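PDB 3FLT: SAP-like pentraxin from Limulus polyphemus, which binds two calcium ions per subunit and, through them, phosphoethanolamine, and is probably a soluble recognition protein like other pentraxins. Local coordinates for residues A[9-14]-A[157-162]; A[50-55]-A[143-148]; A[59-64]-A[132-137]. All coordinates share one frame; numbering follows the deposited sequence.

Interaction 1 of 3, residues A[9-14]-A[157-162]; sequences ISFPGT and ESWSGE. With CA (calcium ion), chain D; OPE (phosphoric acid mono-(2-amino-ethyl) ester), chain F.
Phe11 and Gly161 form the tight centre of this contact. They are an antiparallel hydrogen-bonded pair. The N-H of Phe11 meets Gly161 O at 2.8 Å, almost straight, with an angle at the hydrogen of 172°. The return bond runs from Gly161 N to Phe11 O at 3.1 Å. Ser160 OG adds a weak bond to the same Phe11 O, so two donors share that carbonyl. Trp159 has its CG anti to the backbone N (chi1 -177°), and this swings the indole round toward Phe11. The two side chains cross at about a right angle. CD2 of Phe11 comes to the indole edge, near its plane, 4.1 Å from Trp159 CZ3. Phe11 CB also rests on Trp159 O at 3.6 Å. Ile9 CG2 lies over one face of the phenyl ring, off toward its rim. The bridge joins strand 7-11 to strand 161-169 in one of the two sheets of the pentraxin jelly-roll sandwich. Leu22 of strand 21-24, in the other sheet, touches both Ile9 and Phe11 from the interior. On the outer side the fit is looser. Ser10 OG gives only a weak bond to Glu162 OE2 at 3.3 Å. The other oxygen of that carboxylate, OE1, forms salt bridges with Lys41 and Lys8. Past Phe11 the chain leaves the sheet, and Pro12, Gly13 and Thr14 are partly exposed. Here Thr14 CB packs on Ser158 OG at 3.3 Å. The hydroxyls of this pair bond elsewhere, Thr14 OG1 to Gln144 and Ser158 OG to Glu155 O. Next to Ser158, Glu157 turns to the ligand site: its OE1 binds the calcium ion of chain D at 2.3 Å, and its OE2 accepts a bond from the amino group of phosphoethanolamine.

Interaction 2 of 3, residues A[50-55]-A[143-148]; sequences IFSCAT and GQEQDK. With CA (calcium ion), chain C; CA (calcium ion), chain D; OPE (phosphoric acid mono-(2-amino-ethyl) ester), chain F.
Two side-chain torsions bring Ser52 and Gln146 together. Ser52 carries its OG anti to the backbone N (chi1 165°), which directs the hydroxyl at the loop 143-148. Gln146 keeps CG beside its own backbone N (chi1 -55°), and its chain is extended beyond. The side chain therefore passes alongside the hydroxyl and brings its amide to the same oxygen that its backbone faces. Ser52 OG accepts from Gln146 N at 3.3 Å, nearly straight at 169°, and from Gln146 NE2 at 3.1 Å. Ser52 OG lies somewhat out of the plane of the Gln146 amide. The far end of the amide is held too, because Gly150 N bonds to Gln146 OE1. Ala54 CB touches the amide at 4.0 Å from that OE1, and Ser52 CB packs on Gln144 O at 3.4 Å. Gly143 N bonds to Ile50 O at 2.9 Å. From there the loop runs in roughly the same direction as strand 50-55, although strand 139-142 just before it is antiparallel. The loop then supplies much of the double calcium site characteristic of pentraxins. The calcium ion of chain C takes both carboxylate oxygens of Glu145, Gln146 O at 2.1 Å and Asp147 OD1. The calcium ion of chain D takes Glu145 OE1 and both oxygens of Asp147. Phosphate O2 joins the chain C ion and O1 the chain D ion; Asp59 and Asn60 complete the first site, Glu154 and Glu157 the second. Gln146 is thus a first-shell ligand through its carbonyl while Ser52 fixes its N-H and side chain from the second shell. Glu145 OE1 and Asp147 OD1 each bridge the two metals. These shared oxygens probably ease the repulsion between the ions, and the phosphate binds by direct coordination.

Interaction 3 of 3, residues A[59-64]-A[132-137]; sequences DNQFIT and HQISAG. With CA (calcium ion), chain C; OPE (phosphoric acid mono-(2-amino-ethyl) ester), chain F.
Gln61 reaches the loop 132-137 and meets three residues there. Its chain is bent at chi2 (-80°), which lays the aliphatic part along Ile134. The two side chains slide past each other in opposite directions, with Gln61 CD 3.6 Å from Ile134 CG2. The amide end lies between the His132 imidazole and Ser135. It arrives at the edge of the imidazole, in the ring plane, and the amide and ring planes are 34° apart. Phe62 adds the apolar half of the contact. Its CB is 3.8 Å from Ile134 CD1, and its CD2 is 4.1 Å from the same methyl. Behind this shell, Ile134 N sits over one face of the His132 ring, toward its rim. Gln61 and Phe62 both face Cys53 and form a classic beta bulge. Just before Gln61 in the chain, Asp59 and Asn60 bind the calcium ion of chain C, which Glu145, Gln146 and Asp147 also hold. Asp59 OD2 binds it at 2.6 Å and Asn60 OD1 at 2.4 Å. Asn60 ND2 bonds to phosphate O2 of the ligand at 3.1 Å and also to Gln79 OE1. The segment 59-64 so joins the metal site to the loop 132-137. Farther out, His132 touches Val80 and Phe62 touches Leu78, both of strand 73-80, while Ile134 packs on Trp106 of strand 100-107 in the other sheet.

In the fold
From the N terminus, the end of strand 7-11 and the turn after it form 9-14, the first half of interaction 1. Next come 50-55 of interaction 2 and 59-64 of interaction 3. The loops close in reverse order: 132-137 closes interaction 3, 143-148 closes interaction 2, and 157-162 closes interaction 1. All nest; none cross. The first segments of interactions 2 and 3 lie on neighbouring strands of one sheet, 48-55 and 60-68, and their second segments are loops on either side of strand 139-142. Together they gather ligands of the chain C calcium ion. Interaction 1 belongs to the other sheet and meets interaction 2 where Trp159 N bonds to Gly143 O. All three reach the bound phosphoethanolamine.

Interaction 1 of 3, residues A[9-14]-A[157-162]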
loop_
_atom_site.group_PDB
_atom_site.type_symbol
_atom_site.label_atom_id
_atom_site.label_comp_id
_atom_site.label_asym_id
_atom_site.label_seq_id
_atom_site.Cartn_x
_atom_site.Cartn_y
_atom_site.Cartn_z
ATOM N N ILE A 9 -12.834 41.763 -15.538
ATOM C CA ILE A 9 -12.708 43.195 -15.733
ATOM C C ILE A 9 -14.117 43.771 -15.819
ATOM O O ILE A 9 -14.984 43.215 -16.490
ATOM C CB ILE A 9 -11.947 43.525 -17.041
ATOM C CG1 ILE A 9 -10.507 43.028 -16.944
ATOM C CG2 ILE A 9 -11.978 45.028 -17.307
ATOM C CD1 ILE A 9 -9.737 43.685 -15.852
ATOM N N SER A 10 -14.359 44.868 -15.117
ATOM C CA SER A 10 -15.668 45.496 -15.183
ATOM C C SER A 10 -15.571 46.736 -16.068
ATOM O O SER A 10 -14.641 47.540 -15.941
ATOM C CB SER A 10 -16.168 45.890 -13.786
ATOM O OG SER A 10 -16.448 44.752 -12.982
ATOM N N PHE A 11 -16.516 46.855 -16.993
ATOM C CA PHE A 11 -16.590 47.996 -17.895
ATOM C C PHE A 11 -17.806 48.744 -17.367
ATOM O O PHE A 11 -18.935 48.489 -17.776
ATOM C CB PHE A 11 -16.783 47.506 -19.326
ATOM C CG PHE A 11 -15.602 46.737 -19.849
ATOM C CD1 PHE A 11 -14.492 47.405 -20.362
ATOM C CD2 PHE A 11 -15.564 45.352 -19.761
ATOM C CE1 PHE A 11 -13.355 46.708 -20.777
ATOM C CE2 PHE A 11 -14.431 44.643 -20.174
ATOM C CZ PHE A 11 -13.323 45.326 -20.684
ATOM N N PRO A 12 -17.570 49.674 -16.429
ATOM C CA PRO A 12 -18.519 50.536 -15.718
ATOM C C PRO A 12 -19.612 51.181 -16.542
ATOM O O PRO A 12 -20.785 51.075 -16.204
ATOM C CB PRO A 12 -17.618 51.584 -15.066
ATOM C CG PRO A 12 -16.299 50.890 -14.943
ATOM C CD PRO A 12 -16.202 50.196 -16.262
ATOM N N GLY A 13 -19.225 51.864 -17.610
ATOM C CA GLY A 13 -20.202 52.543 -18.437
ATOM C C GLY A 13 -19.457 53.601 -19.212
ATOM O O GLY A 13 -18.449 54.125 -18.725
ATOM N N THR A 14 -19.940 53.933 -20.405
ATOM C CA THR A 14 -19.246 54.906 -21.238
ATOM C C THR A 14 -19.956 56.222 -21.496
ATOM O O THR A 14 -21.148 56.260 -21.790
ATOM C CB THR A 14 -18.890 54.275 -22.600
ATOM O OG1 THR A 14 -17.880 53.281 -22.410
ATOM C CG2 THR A 14 -18.389 55.319 -23.575
ATOM N N GLU A 157 -21.669 52.620 -29.049
ATOM C CA GLU A 157 -21.153 51.353 -29.567
ATOM C C GLU A 157 -20.329 50.608 -28.517
ATOM O O GLU A 157 -19.798 49.529 -28.778
ATOM C CB GLU A 157 -20.298 51.581 -30.816
ATOM C CG GLU A 157 -21.009 52.361 -31.908
ATOM C CD GLU A 157 -20.285 52.314 -33.242
ATOM O OE1 GLU A 157 -19.094 52.673 -33.311
ATOM O OE2 GLU A 157 -20.916 51.916 -34.239
ATOM N N SER A 158 -20.228 51.180 -27.324
ATOM C CA SER A 158 -19.467 50.556 -26.250
ATOM C C SER A 158 -20.264 49.403 -25.637
ATOM O O SER A 158 -21.452 49.251 -25.897
ATOM C CB SER A 158 -19.164 51.590 -25.174
ATOM O OG SER A 158 -20.373 52.014 -24.571
ATOM N N TRP A 159 -19.601 48.594 -24.821
ATOM C CA TRP A 159 -20.256 47.475 -24.171
ATOM C C TRP A 159 -19.924 47.510 -22.693
ATOM O O TRP A 159 -18.752 47.487 -22.314
ATOM C CB TRP A 159 -19.771 46.161 -24.768
ATOM C CG TRP A 159 -20.458 44.984 -24.180
ATOM C CD1 TRP A 159 -21.618 44.415 -24.613
ATOM C CD2 TRP A 159 -20.051 44.242 -23.021
ATOM N NE1 TRP A 159 -21.961 43.361 -23.797
ATOM C CE2 TRP A 159 -21.016 43.234 -22.812
ATOM C CE3 TRP A 159 -18.966 44.332 -22.141
ATOM C CZ2 TRP A 159 -20.930 42.320 -21.759
ATOM C CZ3 TRP A 159 -18.879 43.426 -21.095
ATOM C CH2 TRP A 159 -19.857 42.432 -20.913
ATOM N N SER A 160 -20.953 47.581 -21.856
ATOM C CA SER A 160 -20.741 47.615 -20.415
ATOM C C SER A 160 -21.139 46.308 -19.765
ATOM O O SER A 160 -22.131 45.691 -20.145
ATOM C CB SER A 160 -21.527 48.755 -19.780
ATOM O OG SER A 160 -20.796 49.964 -19.854
ATOM N N GLY A 161 -20.358 45.893 -18.778
ATOM C CA GLY A 161 -20.641 44.651 -18.095
ATOM C C GLY A 161 -19.353 44.103 -17.536
ATOM O O GLY A 161 -18.354 44.822 -17.457
ATOM N N GLU A 162 -19.374 42.835 -17.147
ATOM C CA GLU A 162 -18.193 42.200 -16.593
ATOM C C GLU A 162 -17.758 41.102 -17.550
ATOM O O GLU A 162 -18.595 40.449 -18.186
ATOM C CB GLU A 162 -18.513 41.645 -15.211
ATOM C CG GLU A 162 -19.303 42.632 -14.363
ATOM C CD GLU A 162 -19.310 42.272 -12.894
ATOM O OE1 GLU A 162 -19.392 41.068 -12.583
ATOM O OE2 GLU A 162 -19.243 43.197 -12.051
HETATM CA CA CA D . -17.133 53.082 -34.398
HETATM C CA OPE F . -19.320 50.287 -37.010
HETATM C CB OPE F . -20.454 49.271 -37.227
HETATM O O1 OPE F . -18.312 52.984 -36.364
HETATM O O2 OPE F . -16.808 51.479 -37.723
HETATM O O3 OPE F . -17.936 53.358 -38.942
HETATM O O4 OPE F . -19.279 51.250 -38.090
HETATM N N OPE F . -21.527 49.498 -36.203
HETATM P P OPE F . -18.059 52.256 -37.775
#

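Interaction 2 of 3, residues A[50-55]-A[143-148]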
loop_
_atom_site.group_PDB
_atom_site.type_symbol
_atom_site.label_atom_id
_atom_site.label_comp_id
_atom_site.label_asym_id
_atom_site.label_seq_id
_atom_site.Cartn_x
_atom_site.Cartn_y
_atom_site.Cartn_z
ATOM N N ILE A 50 -17.938 43.937 -28.121
ATOM C CA ILE A 50 -17.070 43.346 -27.109
ATOM C C ILE A 50 -15.624 43.214 -27.554
ATOM O O ILE A 50 -14.726 43.777 -26.916
ATOM C CB ILE A 50 -17.601 41.967 -26.688
ATOM C CG1 ILE A 50 -19.057 42.108 -26.226
ATOM C CG2 ILE A 50 -16.721 41.382 -25.583
ATOM C CD1 ILE A 50 -19.771 40.797 -25.951
ATOM N N PHE A 51 -15.411 42.477 -28.647
ATOM C CA PHE A 51 -14.081 42.233 -29.220
ATOM C C PHE A 51 -13.950 43.001 -30.538
ATOM O O PHE A 51 -14.691 42.750 -31.496
ATOM C CB PHE A 51 -13.903 40.733 -29.471
ATOM C CG PHE A 51 -12.532 40.337 -29.964
ATOM C CD1 PHE A 51 -11.600 39.784 -29.094
ATOM C CD2 PHE A 51 -12.195 40.458 -31.312
ATOM C CE1 PHE A 51 -10.356 39.350 -29.558
ATOM C CE2 PHE A 51 -10.954 40.026 -31.781
ATOM C CZ PHE A 51 -10.035 39.469 -30.899
ATOM N N SER A 52 -13.002 43.932 -30.582
ATOM C CA SER A 52 -12.770 44.760 -31.765
ATOM C C SER A 52 -11.338 44.618 -32.265
ATOM O O SER A 52 -10.385 44.814 -31.512
ATOM C CB SER A 52 -13.041 46.232 -31.427
ATOM O OG SER A 52 -12.521 47.102 -32.416
ATOM N N CYS A 53 -11.189 44.286 -33.539
ATOM C CA CYS A 53 -9.870 44.123 -34.136
ATOM C C CYS A 53 -9.720 45.040 -35.346
ATOM O O CYS A 53 -10.542 45.018 -36.268
ATOM C CB CYS A 53 -9.659 42.667 -34.554
ATOM S SG CYS A 53 -8.045 42.353 -35.274
ATOM N N ALA A 54 -8.658 45.836 -35.346
ATOM C CA ALA A 54 -8.423 46.777 -36.428
ATOM C C ALA A 54 -6.982 46.852 -36.902
ATOM O O ALA A 54 -6.045 46.653 -36.132
ATOM C CB ALA A 54 -8.876 48.170 -36.000
ATOM N N THR A 55 -6.822 47.141 -38.187
ATOM C CA THR A 55 -5.511 47.318 -38.798
ATOM C C THR A 55 -5.567 48.707 -39.416
ATOM O O THR A 55 -6.645 49.294 -39.525
ATOM C CB THR A 55 -5.220 46.263 -39.894
ATOM O OG1 THR A 55 -6.295 46.237 -40.841
ATOM C CG2 THR A 55 -5.054 44.879 -39.273
ATOM N N GLY A 143 -14.401 46.062 -25.137
ATOM C CA GLY A 143 -15.306 47.025 -24.543
ATOM C C GLY A 143 -15.642 48.253 -25.368
ATOM O O GLY A 143 -16.601 48.955 -25.050
ATOM N N GLN A 144 -14.868 48.518 -26.418
ATOM C CA GLN A 144 -15.093 49.684 -27.275
ATOM C C GLN A 144 -14.883 49.297 -28.727
ATOM O O GLN A 144 -14.171 48.346 -29.010
ATOM C CB GLN A 144 -14.115 50.797 -26.918
ATOM C CG GLN A 144 -14.266 51.374 -25.530
ATOM C CD GLN A 144 -15.601 52.048 -25.318
ATOM O OE1 GLN A 144 -16.184 52.619 -26.244
ATOM N NE2 GLN A 144 -16.089 52.005 -24.088
ATOM N N GLU A 145 -15.495 50.038 -29.647
ATOM C CA GLU A 145 -15.368 49.754 -31.086
ATOM C C GLU A 145 -14.416 50.762 -31.735
ATOM O O GLU A 145 -14.699 51.961 -31.786
ATOM C CB GLU A 145 -16.748 49.820 -31.750
ATOM C CG GLU A 145 -16.881 49.053 -33.055
ATOM C CD GLU A 145 -16.106 49.673 -34.207
ATOM O OE1 GLU A 145 -16.305 50.877 -34.476
ATOM O OE2 GLU A 145 -15.306 48.952 -34.853
ATOM N N GLN A 146 -13.289 50.271 -32.234
ATOM C CA GLN A 146 -12.283 51.128 -32.854
ATOM C C GLN A 146 -12.651 51.675 -34.224
ATOM O O GLN A 146 -13.170 50.954 -35.070
ATOM C CB GLN A 146 -10.962 50.375 -33.021
ATOM C CG GLN A 146 -10.388 49.772 -31.769
ATOM C CD GLN A 146 -9.213 48.864 -32.075
ATOM O OE1 GLN A 146 -8.090 49.323 -32.290
ATOM N NE2 GLN A 146 -9.476 47.564 -32.119
ATOM N N ASP A 147 -12.373 52.955 -34.440
ATOM C CA ASP A 147 -12.597 53.575 -35.740
ATOM C C ASP A 147 -11.203 53.998 -36.169
ATOM O O ASP A 147 -11.002 54.597 -37.217
ATOM C CB ASP A 147 -13.507 54.799 -35.639
ATOM C CG ASP A 147 -14.954 54.428 -35.460
ATOM O OD1 ASP A 147 -15.414 53.498 -36.142
ATOM O OD2 ASP A 147 -15.640 55.067 -34.640
ATOM N N LYS A 148 -10.243 53.647 -35.325
ATOM C CA LYS A 148 -8.839 53.956 -35.516
ATOM C C LYS A 148 -8.055 53.022 -34.587
ATOM O O LYS A 148 -8.569 52.606 -33.547
ATOM C CB LYS A 148 -8.595 55.408 -35.141
ATOM C CG LYS A 148 -7.156 55.793 -35.116
ATOM C CD LYS A 148 -7.019 57.242 -34.740
ATOM C CE LYS A 148 -7.573 57.515 -33.367
ATOM N NZ LYS A 148 -7.212 58.893 -32.936
HETATM CA CA CA C . -14.816 50.862 -36.421
HETATM CA CA CA D . -17.133 53.082 -34.398
HETATM C CA OPE F . -19.320 50.287 -37.010
HETATM C CB OPE F . -20.454 49.271 -37.227
HETATM O O1 OPE F . -18.312 52.984 -36.364
HETATM O O2 OPE F . -16.808 51.479 -37.723
HETATM O O3 OPE F . -17.936 53.358 -38.942
HETATM O O4 OPE F . -19.279 51.250 -38.090
HETATM N N OPE F . -21.527 49.498 -36.203
HETATM P P OPE F . -18.059 52.256 -37.775
#

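Interaction 3 of 3, residues A[59-64]-A[132-137]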
loop_
_atom_site.group_PDB
_atom_site.type_symbol
_atom_site.label_atom_id
_atom_site.label_comp_id
_atom_site.label_asym_id
_atom_site.label_seq_id
_atom_site.Cartn_x
_atom_site.Cartn_y
_atom_site.Cartn_z
ATOM N N ASP A 59 -10.358 49.326 -40.021
ATOM C CA ASP A 59 -10.677 49.406 -38.602
ATOM C C ASP A 59 -11.745 48.385 -38.189
ATOM O O ASP A 59 -11.945 48.128 -37.002
ATOM C CB ASP A 59 -11.132 50.836 -38.253
ATOM C CG ASP A 59 -12.360 51.274 -39.045
ATOM O OD1 ASP A 59 -12.299 51.292 -40.300
ATOM O OD2 ASP A 59 -13.390 51.599 -38.410
ATOM N N ASN A 60 -12.431 47.807 -39.168
ATOM C CA ASN A 60 -13.460 46.816 -38.888
ATOM C C ASN A 60 -13.056 45.448 -39.439
ATOM O O ASN A 60 -13.789 44.848 -40.228
ATOM C CB ASN A 60 -14.799 47.228 -39.508
ATOM C CG ASN A 60 -15.409 48.452 -38.847
ATOM O OD1 ASN A 60 -14.724 49.209 -38.164
ATOM N ND2 ASN A 60 -16.704 48.661 -39.066
ATOM N N GLN A 61 -11.888 44.960 -39.029
ATOM C CA GLN A 61 -11.416 43.660 -39.485
ATOM C C GLN A 61 -12.295 42.556 -38.907
ATOM O O GLN A 61 -12.759 41.662 -39.623
ATOM C CB GLN A 61 -9.968 43.429 -39.039
ATOM C CG GLN A 61 -8.910 44.097 -39.907
ATOM C CD GLN A 61 -8.610 43.319 -41.185
ATOM O OE1 GLN A 61 -9.431 42.529 -41.662
ATOM N NE2 GLN A 61 -7.432 43.554 -41.753
ATOM N N PHE A 62 -12.527 42.632 -37.601
ATOM C CA PHE A 62 -13.318 41.623 -36.912
ATOM C C PHE A 62 -13.906 42.249 -35.650
ATOM O O PHE A 62 -13.165 42.741 -34.803
ATOM C CB PHE A 62 -12.400 40.440 -36.573
ATOM C CG PHE A 62 -13.122 39.215 -36.077
ATOM C CD1 PHE A 62 -13.540 39.120 -34.749
ATOM C CD2 PHE A 62 -13.350 38.136 -36.930
ATOM C CE1 PHE A 62 -14.169 37.967 -34.282
ATOM C CE2 PHE A 62 -13.980 36.977 -36.468
ATOM C CZ PHE A 62 -14.388 36.895 -35.142
ATOM N N ILE A 63 -15.235 42.236 -35.536
ATOM C CA ILE A 63 -15.917 42.822 -34.382
ATOM C C ILE A 63 -17.090 41.983 -33.895
ATOM O O ILE A 63 -17.995 41.695 -34.657
ATOM C CB ILE A 63 -16.499 44.208 -34.710
ATOM C CG1 ILE A 63 -15.866 44.764 -35.992
ATOM C CG2 ILE A 63 -16.283 45.147 -33.531
ATOM C CD1 ILE A 63 -16.496 46.069 -36.481
ATOM N N THR A 64 -17.085 41.599 -32.623
ATOM C CA THR A 64 -18.196 40.821 -32.080
ATOM C C THR A 64 -19.096 41.767 -31.292
ATOM O O THR A 64 -18.647 42.800 -30.793
ATOM C CB THR A 64 -17.715 39.662 -31.158
ATOM O OG1 THR A 64 -17.024 40.190 -30.019
ATOM C CG2 THR A 64 -16.784 38.728 -31.923
ATOM N N HIS A 132 -12.089 36.192 -47.149
ATOM C CA HIS A 132 -11.314 37.238 -46.492
ATOM C C HIS A 132 -10.265 36.706 -45.524
ATOM O O HIS A 132 -10.457 35.689 -44.855
ATOM C CB HIS A 132 -12.234 38.203 -45.731
ATOM C CG HIS A 132 -11.502 39.263 -44.956
ATOM N ND1 HIS A 132 -10.685 40.197 -45.557
ATOM C CD2 HIS A 132 -11.475 39.541 -43.630
ATOM C CE1 HIS A 132 -10.189 41.005 -44.636
ATOM N NE2 HIS A 132 -10.652 40.629 -43.458
ATOM N N GLN A 133 -9.147 37.413 -45.458
ATOM C CA GLN A 133 -8.071 37.064 -44.552
ATOM C C GLN A 133 -7.719 38.326 -43.805
ATOM O O GLN A 133 -7.398 39.344 -44.415
ATOM C CB GLN A 133 -6.831 36.609 -45.298
ATOM C CG GLN A 133 -6.926 35.278 -45.970
ATOM C CD GLN A 133 -5.564 34.846 -46.470
ATOM O OE1 GLN A 133 -4.593 34.819 -45.693
ATOM N NE2 GLN A 133 -5.471 34.515 -47.762
ATOM N N ILE A 134 -7.781 38.269 -42.485
ATOM C CA ILE A 134 -7.435 39.433 -41.697
ATOM C C ILE A 134 -5.935 39.667 -41.853
ATOM O O ILE A 134 -5.132 38.751 -41.654
ATOM C CB ILE A 134 -7.787 39.213 -40.221
ATOM C CG1 ILE A 134 -9.294 38.975 -40.083
ATOM C CG2 ILE A 134 -7.360 40.416 -39.406
ATOM C CD1 ILE A 134 -9.750 38.797 -38.668
ATOM N N SER A 135 -5.561 40.887 -42.229
ATOM C CA SER A 135 -4.154 41.236 -42.424
ATOM C C SER A 135 -3.403 41.196 -41.108
ATOM O O SER A 135 -3.963 41.461 -40.050
ATOM C CB SER A 135 -4.013 42.643 -43.006
ATOM O OG SER A 135 -5.076 42.937 -43.887
ATOM N N ALA A 136 -2.122 40.875 -41.188
ATOM C CA ALA A 136 -1.274 40.813 -40.014
ATOM C C ALA A 136 -1.256 42.160 -39.277
ATOM O O ALA A 136 -1.420 43.211 -39.896
ATOM C CB ALA A 136 0.126 40.439 -40.436
ATOM N N GLY A 137 -1.077 42.115 -37.955
ATOM C CA GLY A 137 -0.998 43.331 -37.167
ATOM C C GLY A 137 -2.260 43.926 -36.576
ATOM O O GLY A 137 -2.274 45.103 -36.210
HETATM CA CA CA C . -14.816 50.862 -36.421
HETATM C CA OPE F . -19.320 50.287 -37.010
HETATM C CB OPE F . -20.454 49.271 -37.227
HETATM O O1 OPE F . -18.312 52.984 -36.364
HETATM O O2 OPE F . -16.808 51.479 -37.723
HETATM O O3 OPE F . -17.936 53.358 -38.942
HETATM O O4 OPE F . -19.279 51.250 -38.090
HETATM N N OPE F . -21.527 49.498 -36.203
HETATM P P OPE F . -18.059 52.256 -37.775
#